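Cobalamin (Vitamin B12) biosynthesis CbiX protein (Marinobacter aquaeolei, PDB 3LYH) probably acts as a metal-binding lyase of the CbiX family in the chelatase clan, whose relatives insert metal ions into tetrapyrroles, as in cobalamin synthesis. Local coordinates at residues Leu109-Ala112 / Ile113-Val116; Ile40-Met43 / Glu44-Pro48; Leu50-Ile53 / Val54-Lys58. One frame throughout, in Å; residues are numbered along the deposited sequence. Where two conformers were deposited one is given.

Contact 1: residues Leu109-Ala112 / Ile113-Val116; sequences LGLA and IRDV
Leu109 O accepts the backbone N-H of Ile113 at 2.8 Å (N to O), the first of four successive i to i+4 bonds in this part of the C-terminal alpha-helix, 107-125. The next three run from Arg114 N to Gly110 O, from Asp115 N to Leu111 O and from Val116 N to Ala112 O, each 3.0 Å long. Arg114 sends NH1 to a weak hydrogen bond with Ser34 of the second subunit. Asp115 OD2 makes a long, weak ion pair with Arg108 of that subunit.

The helix lies against the second subunit. Leu109 packs on its counterpart Leu109 there, and Ile113 packs on Ile103 of the same neighbouring chain. Within the helix, Leu111 and Arg114 run side by side in the same direction. The Arg114 chain leaves with CG anti to the backbone N (chi1 -173°) and bends at chi3 (57°), which carries the guanidinium back alongside Leu111. One methyl of Leu111 then covers part of a guanidinium face. Leu111 CD2 sits above the plane, offset toward the rim, 3.6 Å from Arg114 NH2 and 3.9 Å from Arg114 CZ.

Contact 2: residues Ile40-Met43 / Glu44-Pro48; sequences IAYM and ELAEP
Tyr42 N donates to Pro48 O at 2.9 Å, a nearly straight bond. It ties strand 38-42 to the loop that follows the C-terminal end of this strand of the parallel sheet and leads into helix 50-59. The Glu47-Pro48 peptide bond is cis. Pro48 O also receives a CA-H...O contact from Ala41 CA, so two neighbouring residues of the strand meet it.

Tyr42 CG lies beside its own backbone N (chi1 -64°). In this position the ring meets the returning loop, and Ala46 CB sits over one face. This is a CH-pi contact, with Ala46 CB 4.1 Å from the Tyr42 ring centroid and displaced toward the rim. At the ring's far end, Tyr42 OH is hydrogen-bonded to Glu25 of helix 18-34. A water donates to both Tyr42 O and Ala46 O, bridging the strand and loop backbone.

Glu44 has CG between its backbone N and carbonyl carbon (chi1 67°), and the chain bends again at chi2 (-79°). The carboxylate is thereby folded back beside selenomethionine Met43, with Glu44 OE1 3.6 Å from Met43 CB. The two side chains run alongside each other in the same direction. Glu44 OE2 is hydrogen-bonded to His13 ND1 and Gly14 N. Met43 also packs on His13 and Phe71.

An alanine at Glu44 would remove the carboxylate, and His13 would probably lose this partner and be freer to turn, with Gly14 N also left without its mate.

The loop is thus held to the strand by one direct bond, a water and a ring face. The Glu44 carboxylate holds His13 ND1 and Gly14 N together and so probably limits rotation of the imidazole.

Contact 3: residues Leu50-Ile53 / Val54-Lys58; sequences LDTI and VNRAK
Thr52 O accepts the backbone N-H of Arg56 at 3.0 Å (N to O). The other i to i+4 bonds between 50-53 and 54-58 run from Val54 N to Leu50 O, from Asn55 N to Asp51 O and from Ala57 N to Ile53 O. The Asn55 bond is the shortest, with N 2.7 Å from Asp51 O. Lys58 N continues the pattern by donating to Val54 O. All four carbonyls of 50-53 therefore have a backbone donor.

Asp51, Thr52 and Lys58 find side-chain partners elsewhere in the chain. Asp51 OD2 takes a salt bridge from Arg88 and a hydrogen bond from His93, both on helix 78-93. Glu92 OE2 lies close by with like charge, and Arg88 probably offsets part of the negative charge there. Thr52 OG1 is hydrogen-bonded to the Glu47 carboxylate. Lys58 NZ makes a salt bridge with Glu63 and a hydrogen bond with His93 O.

The Thr52 methyl is anti to the backbone N, while OG1 lies beside that N (chi1 -69°). The methyl thus runs alongside Arg56 and covers one guanidinium face off-centre, with Thr52 CG2 3.8 Å from Arg56 CZ. Ile53 approaches the same group near its plane, at an edge, and Ile53 CD1 is 3.6 Å from Arg56 NH1.

Leu50, Ile53 and Val54 pack on Ile9 of strand 6-12, and Val54 and Ala57 reach Phe65 of strand 64-69. The helix thus has a polar flank and an apolar side laid on the parallel sheet, as in the alpha/beta layered fold of the chelatase clan.

Overall arrangement
Contacts 2 and 3 are neighbours, with centres 11 Å apart, and follow one another as strand 38-42, turn and helix 50-59. They touch directly. Pro48 CG packs 3.6 Å from Ile53 CD1, and Ala41 CB lies 3.8 Å from Ile53 CG1. Contact 1 lies on the opposite side of the chain's centre. Its centre is about 26 Å from that of contact 2 and about 32 Å from that of contact 3. It faces the second subunit, while no other chain of the assembly touches contacts 2 and 3. Metal binding is inferred from the family. Contact 2, where Glu44 meets His13, is perhaps the likeliest of the three to lie near such a site.

Contact 1: residues Leu109-Ala112 / Ile113-Val116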
loop_
_atom_site.group_PDB
_atom_site.type_symbol
_atom_site.label_atom_id
_atom_site.label_comp_id
_atom_site.label_asym_id
_atom_site.label_seq_id
_atom_site.Cartn_x
_atom_site.Cartn_y
_atom_site.Cartn_z
ATOM N N LEU B 109 3.861 9.024 -0.232
ATOM C CA LEU B 109 3.821 7.696 0.426
ATOM C C LEU B 109 5.162 7.276 1.030
ATOM O O LEU B 109 5.195 6.726 2.146
ATOM C CB LEU B 109 3.258 6.619 -0.512
ATOM C CG LEU B 109 1.751 6.399 -0.504
ATOM C CD1 LEU B 109 1.221 5.805 0.751
ATOM C CD2 LEU B 109 0.928 7.701 -0.824
ATOM N N GLY B 110 6.247 7.489 0.315
ATOM C CA GLY B 110 7.580 7.212 0.863
ATOM C C GLY B 110 7.883 7.987 2.150
ATOM O O GLY B 110 8.487 7.461 3.095
ATOM N N LEU B 111 7.383 9.224 2.207
ATOM C CA LEU B 111 7.553 10.024 3.404
ATOM C C LEU B 111 6.711 9.515 4.561
ATOM O O LEU B 111 7.213 9.425 5.707
ATOM C CB LEU B 111 7.250 11.500 3.129
ATOM C CG LEU B 111 8.202 12.143 2.131
ATOM C CD1 LEU B 111 7.595 13.526 1.835
ATOM C CD2 LEU B 111 9.633 12.234 2.545
ATOM N N ALA B 112 5.472 9.133 4.275
ATOM C CA ALA B 112 4.578 8.560 5.265
ATOM C C ALA B 112 5.190 7.282 5.813
ATOM O O ALA B 112 5.186 7.058 7.005
ATOM C CB ALA B 112 3.197 8.240 4.662
ATOM N N ILE B 113 5.723 6.452 4.926
ATOM C CA ILE B 113 6.368 5.204 5.345
ATOM C C ILE B 113 7.541 5.469 6.295
ATOM O O ILE B 113 7.693 4.839 7.327
ATOM C CB ILE B 113 6.792 4.335 4.104
ATOM C CG1 ILE B 113 5.555 3.798 3.405
ATOM C CG2 ILE B 113 7.749 3.220 4.502
ATOM C CD1 ILE B 113 5.831 3.208 2.011
ATOM N N ARG B 114 8.358 6.456 5.967
ATOM C CA ARG B 114 9.454 6.849 6.852
ATOM C C ARG B 114 8.907 7.231 8.240
ATOM O O ARG B 114 9.472 6.877 9.255
ATOM C CB ARG B 114 10.242 8.030 6.273
ATOM C CG ARG B 114 11.454 8.373 7.048
ATOM C CD ARG B 114 12.171 9.577 6.515
ATOM N NE ARG B 114 11.285 10.728 6.483
ATOM C CZ ARG B 114 11.578 11.869 5.865
ATOM N NH1 ARG B 114 12.742 12.026 5.234
ATOM N NH2 ARG B 114 10.696 12.853 5.879
ATOM N N ASP B 115 7.854 8.032 8.242
ATOM C CA ASP B 115 7.258 8.481 9.494
ATOM C C ASP B 115 6.767 7.295 10.351
ATOM O O ASP B 115 6.982 7.257 11.563
ATOM C CB ASP B 115 6.119 9.460 9.233
ATOM C CG ASP B 115 6.585 10.789 8.617
ATOM O OD1 ASP B 115 7.798 11.157 8.690
ATOM O OD2 ASP B 115 5.694 11.448 8.010
ATOM N N VAL B 116 6.166 6.291 9.708
ATOM C CA VAL B 116 5.729 5.086 10.403
ATOM C C VAL B 116 6.928 4.311 10.932
ATOM O O VAL B 116 6.917 3.844 12.077
ATOM C CB VAL B 116 4.888 4.174 9.487
ATOM C CG1 VAL B 116 4.553 2.810 10.130
ATOM C CG2 VAL B 116 3.580 4.896 9.116
#

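Contact 2: residues Ile40-Met43 / Glu44-Pro48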
loop_
_atom_site.group_PDB
_atom_site.type_symbol
_atom_site.label_atom_id
_atom_site.label_comp_id
_atom_site.label_asym_id
_atom_site.label_seq_id
_atom_site.Cartn_x
_atom_site.Cartn_y
_atom_site.Cartn_z
ATOM N N ILE B 40 -14.782 4.897 -1.932
ATOM C CA ILE B 40 -13.970 3.703 -2.249
ATOM C C ILE B 40 -14.803 2.769 -3.125
ATOM O O ILE B 40 -16.037 2.707 -2.987
ATOM C CB ILE B 40 -13.488 2.917 -0.988
ATOM C CG1 ILE B 40 -12.463 1.868 -1.373
ATOM C CG2 ILE B 40 -14.694 2.316 -0.168
ATOM C CD1 ILE B 40 -11.681 1.286 -0.234
ATOM N N ALA B 41 -14.118 2.099 -4.054
ATOM C CA ALA B 41 -14.728 1.044 -4.850
ATOM C C ALA B 41 -13.711 -0.082 -4.972
ATOM O O ALA B 41 -12.490 0.120 -4.830
ATOM C CB ALA B 41 -15.178 1.540 -6.244
ATOM N N TYR B 42 -14.241 -1.282 -5.208
ATOM C CA TYR B 42 -13.453 -2.484 -5.313
ATOM C C TYR B 42 -13.552 -3.061 -6.743
ATOM O O TYR B 42 -14.621 -3.143 -7.325
ATOM C CB TYR B 42 -13.965 -3.532 -4.326
ATOM C CG TYR B 42 -13.800 -3.108 -2.886
ATOM C CD1 TYR B 42 -12.570 -3.212 -2.281
ATOM C CD2 TYR B 42 -14.880 -2.642 -2.140
ATOM C CE1 TYR B 42 -12.399 -2.825 -0.952
ATOM C CE2 TYR B 42 -14.725 -2.258 -0.799
ATOM C CZ TYR B 42 -13.478 -2.363 -0.228
ATOM O OH TYR B 42 -13.281 -2.005 1.073
HETATM N N MSE B 43 -12.404 -3.438 -7.268
HETATM C CA MSE B 43 -12.268 -3.998 -8.618
HETATM C C MSE B 43 -13.090 -5.295 -8.769
HETATM O O MSE B 43 -13.672 -5.536 -9.812
HETATM C CB MSE B 43 -10.773 -4.224 -8.913
HETATM C CG MSE B 43 -10.350 -4.417 -10.393
HETATM SE SE MSE B 43 -8.412 -4.420 -10.548
HETATM C CE MSE B 43 -8.276 -3.233 -9.111
ATOM N N GLU B 44 -13.139 -6.101 -7.703
ATOM C CA GLU B 44 -13.912 -7.326 -7.691
ATOM C C GLU B 44 -14.192 -7.824 -6.296
ATOM O O GLU B 44 -13.620 -7.323 -5.338
ATOM C CB GLU B 44 -13.133 -8.427 -8.404
ATOM C CG GLU B 44 -11.861 -8.855 -7.685
ATOM C CD GLU B 44 -10.747 -7.899 -7.917
ATOM O OE1 GLU B 44 -10.408 -7.752 -9.092
ATOM O OE2 GLU B 44 -10.238 -7.271 -6.944
ATOM N N LEU B 45 -15.019 -8.868 -6.201
ATOM C CA LEU B 45 -15.284 -9.651 -4.971
ATOM C C LEU B 45 -15.942 -8.942 -3.768
ATOM O O LEU B 45 -16.345 -9.607 -2.796
ATOM C CB LEU B 45 -14.022 -10.363 -4.495
ATOM C CG LEU B 45 -13.337 -11.283 -5.504
ATOM C CD1 LEU B 45 -11.947 -11.681 -4.979
ATOM C CD2 LEU B 45 -14.174 -12.497 -5.822
ATOM N N ALA B 46 -16.028 -7.618 -3.792
ATOM C CA ALA B 46 -16.655 -6.864 -2.710
ATOM C C ALA B 46 -17.449 -5.717 -3.304
ATOM O O ALA B 46 -17.141 -5.262 -4.408
ATOM C CB ALA B 46 -15.593 -6.342 -1.710
ATOM N N GLU B 47 -18.454 -5.248 -2.567
ATOM C CA GLU B 47 -19.228 -4.071 -2.987
ATOM C C GLU B 47 -18.774 -2.888 -2.126
ATOM O O GLU B 47 -18.334 -3.064 -0.980
ATOM C CB GLU B 47 -20.759 -4.269 -2.930
ATOM C CG GLU B 47 -21.425 -5.056 -4.134
ATOM C CD GLU B 47 -21.383 -4.388 -5.563
ATOM O OE1 GLU B 47 -21.773 -3.187 -5.761
ATOM O OE2 GLU B 47 -21.010 -5.130 -6.521
ATOM N N PRO B 48 -18.857 -1.676 -2.676
ATOM C CA PRO B 48 -19.388 -1.362 -3.999
ATOM C C PRO B 48 -18.359 -1.509 -5.111
ATOM O O PRO B 48 -17.164 -1.245 -4.926
ATOM C CB PRO B 48 -19.836 0.091 -3.862
ATOM C CG PRO B 48 -18.895 0.639 -2.879
ATOM C CD PRO B 48 -18.401 -0.464 -1.990
HETATM O O HOH W 1 -16.394 -5.423 -6.966
#

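Contact 3: residues Leu50-Ile53 / Val54-Lys58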
loop_
_atom_site.group_PDB
_atom_site.type_symbol
_atom_site.label_atom_id
_atom_site.label_comp_id
_atom_site.label_asym_id
_atom_site.label_seq_id
_atom_site.Cartn_x
_atom_site.Cartn_y
_atom_site.Cartn_z
ATOM N N LEU B 50 -16.985 -0.591 -9.036
ATOM C CA LEU B 50 -16.819 0.660 -9.817
ATOM C C LEU B 50 -18.111 1.072 -10.547
ATOM O O LEU B 50 -18.462 2.255 -10.602
ATOM C CB LEU B 50 -15.638 0.507 -10.779
ATOM C CG LEU B 50 -14.857 1.684 -11.328
ATOM C CD1 LEU B 50 -14.213 2.468 -10.214
ATOM C CD2 LEU B 50 -13.778 1.139 -12.241
ATOM N N ASP B 51 -18.826 0.086 -11.106
ATOM C CA ASP B 51 -20.072 0.392 -11.767
ATOM C C ASP B 51 -21.070 1.011 -10.794
ATOM O O ASP B 51 -21.729 1.974 -11.157
ATOM C CB ASP B 51 -20.685 -0.835 -12.462
ATOM C CG ASP B 51 -21.514 -0.445 -13.660
ATOM O OD1 ASP B 51 -22.730 -0.237 -13.506
ATOM O OD2 ASP B 51 -20.934 -0.320 -14.749
ATOM N N THR B 52 -21.151 0.478 -9.560
ATOM C CA THR B 52 -22.084 0.984 -8.558
ATOM C C THR B 52 -21.787 2.405 -8.148
ATOM O O THR B 52 -22.698 3.211 -8.030
ATOM C CB THR B 52 -22.125 0.063 -7.309
ATOM O OG1 THR B 52 -22.730 -1.172 -7.677
ATOM C CG2 THR B 52 -22.912 0.705 -6.173
ATOM N N ILE B 53 -20.508 2.722 -7.959
ATOM C CA ILE B 53 -20.128 4.085 -7.630
ATOM C C ILE B 53 -20.385 5.041 -8.802
ATOM O O ILE B 53 -20.854 6.182 -8.615
ATOM C CB ILE B 53 -18.668 4.153 -7.139
ATOM C CG1 ILE B 53 -18.480 3.339 -5.859
ATOM C CG2 ILE B 53 -18.225 5.630 -6.895
ATOM C CD1 ILE B 53 -19.394 3.741 -4.689
ATOM N N VAL B 54 -20.056 4.603 -10.014
ATOM C CA VAL B 54 -20.266 5.473 -11.176
ATOM C C VAL B 54 -21.758 5.686 -11.391
ATOM O O VAL B 54 -22.197 6.812 -11.574
ATOM C CB VAL B 54 -19.560 4.944 -12.454
ATOM C CG1 VAL B 54 -20.028 5.740 -13.655
ATOM C CG2 VAL B 54 -18.029 4.992 -12.301
ATOM N N ASN B 55 -22.520 4.597 -11.288
ATOM C CA ASN B 55 -23.986 4.636 -11.424
ATOM C C ASN B 55 -24.600 5.621 -10.417
ATOM O O ASN B 55 -25.478 6.409 -10.753
ATOM C CB ASN B 55 -24.554 3.220 -11.256
ATOM C CG ASN B 55 -25.889 3.027 -11.937
ATOM O OD1 ASN B 55 -25.996 3.134 -13.157
ATOM N ND2 ASN B 55 -26.916 2.712 -11.151
ATOM N N ARG B 56 -24.082 5.604 -9.190
ATOM C CA ARG B 56 -24.547 6.472 -8.115
ATOM C C ARG B 56 -24.178 7.955 -8.282
ATOM O O ARG B 56 -24.998 8.836 -7.993
ATOM C CB ARG B 56 -23.988 5.984 -6.752
ATOM C CG ARG B 56 -24.785 4.895 -6.055
ATOM C CD ARG B 56 -24.621 5.010 -4.523
ATOM N NE ARG B 56 -24.873 3.738 -3.843
ATOM C CZ ARG B 56 -23.949 2.924 -3.319
ATOM N NH1 ARG B 56 -22.643 3.215 -3.338
ATOM N NH2 ARG B 56 -24.344 1.782 -2.749
ATOM N N ALA B 57 -22.944 8.237 -8.680
ATOM C CA ALA B 57 -22.500 9.606 -8.880
ATOM C C ALA B 57 -23.269 10.189 -10.084
ATOM O O ALA B 57 -23.690 11.343 -10.050
ATOM C CB ALA B 57 -20.990 9.653 -9.097
ATOM N N LYS B 58 -23.455 9.346 -11.107
ATOM C CA LYS B 58 -24.181 9.673 -12.344
ATOM C C LYS B 58 -25.659 9.931 -12.094
ATOM O O LYS B 58 -26.203 10.928 -12.579
ATOM C CB LYS B 58 -24.002 8.537 -13.369
ATOM C CG LYS B 58 -24.667 8.726 -14.738
ATOM C CD LYS B 58 -24.344 10.074 -15.368
ATOM C CE LYS B 58 -25.089 10.262 -16.682
ATOM N NZ LYS B 58 -24.300 9.681 -17.780
#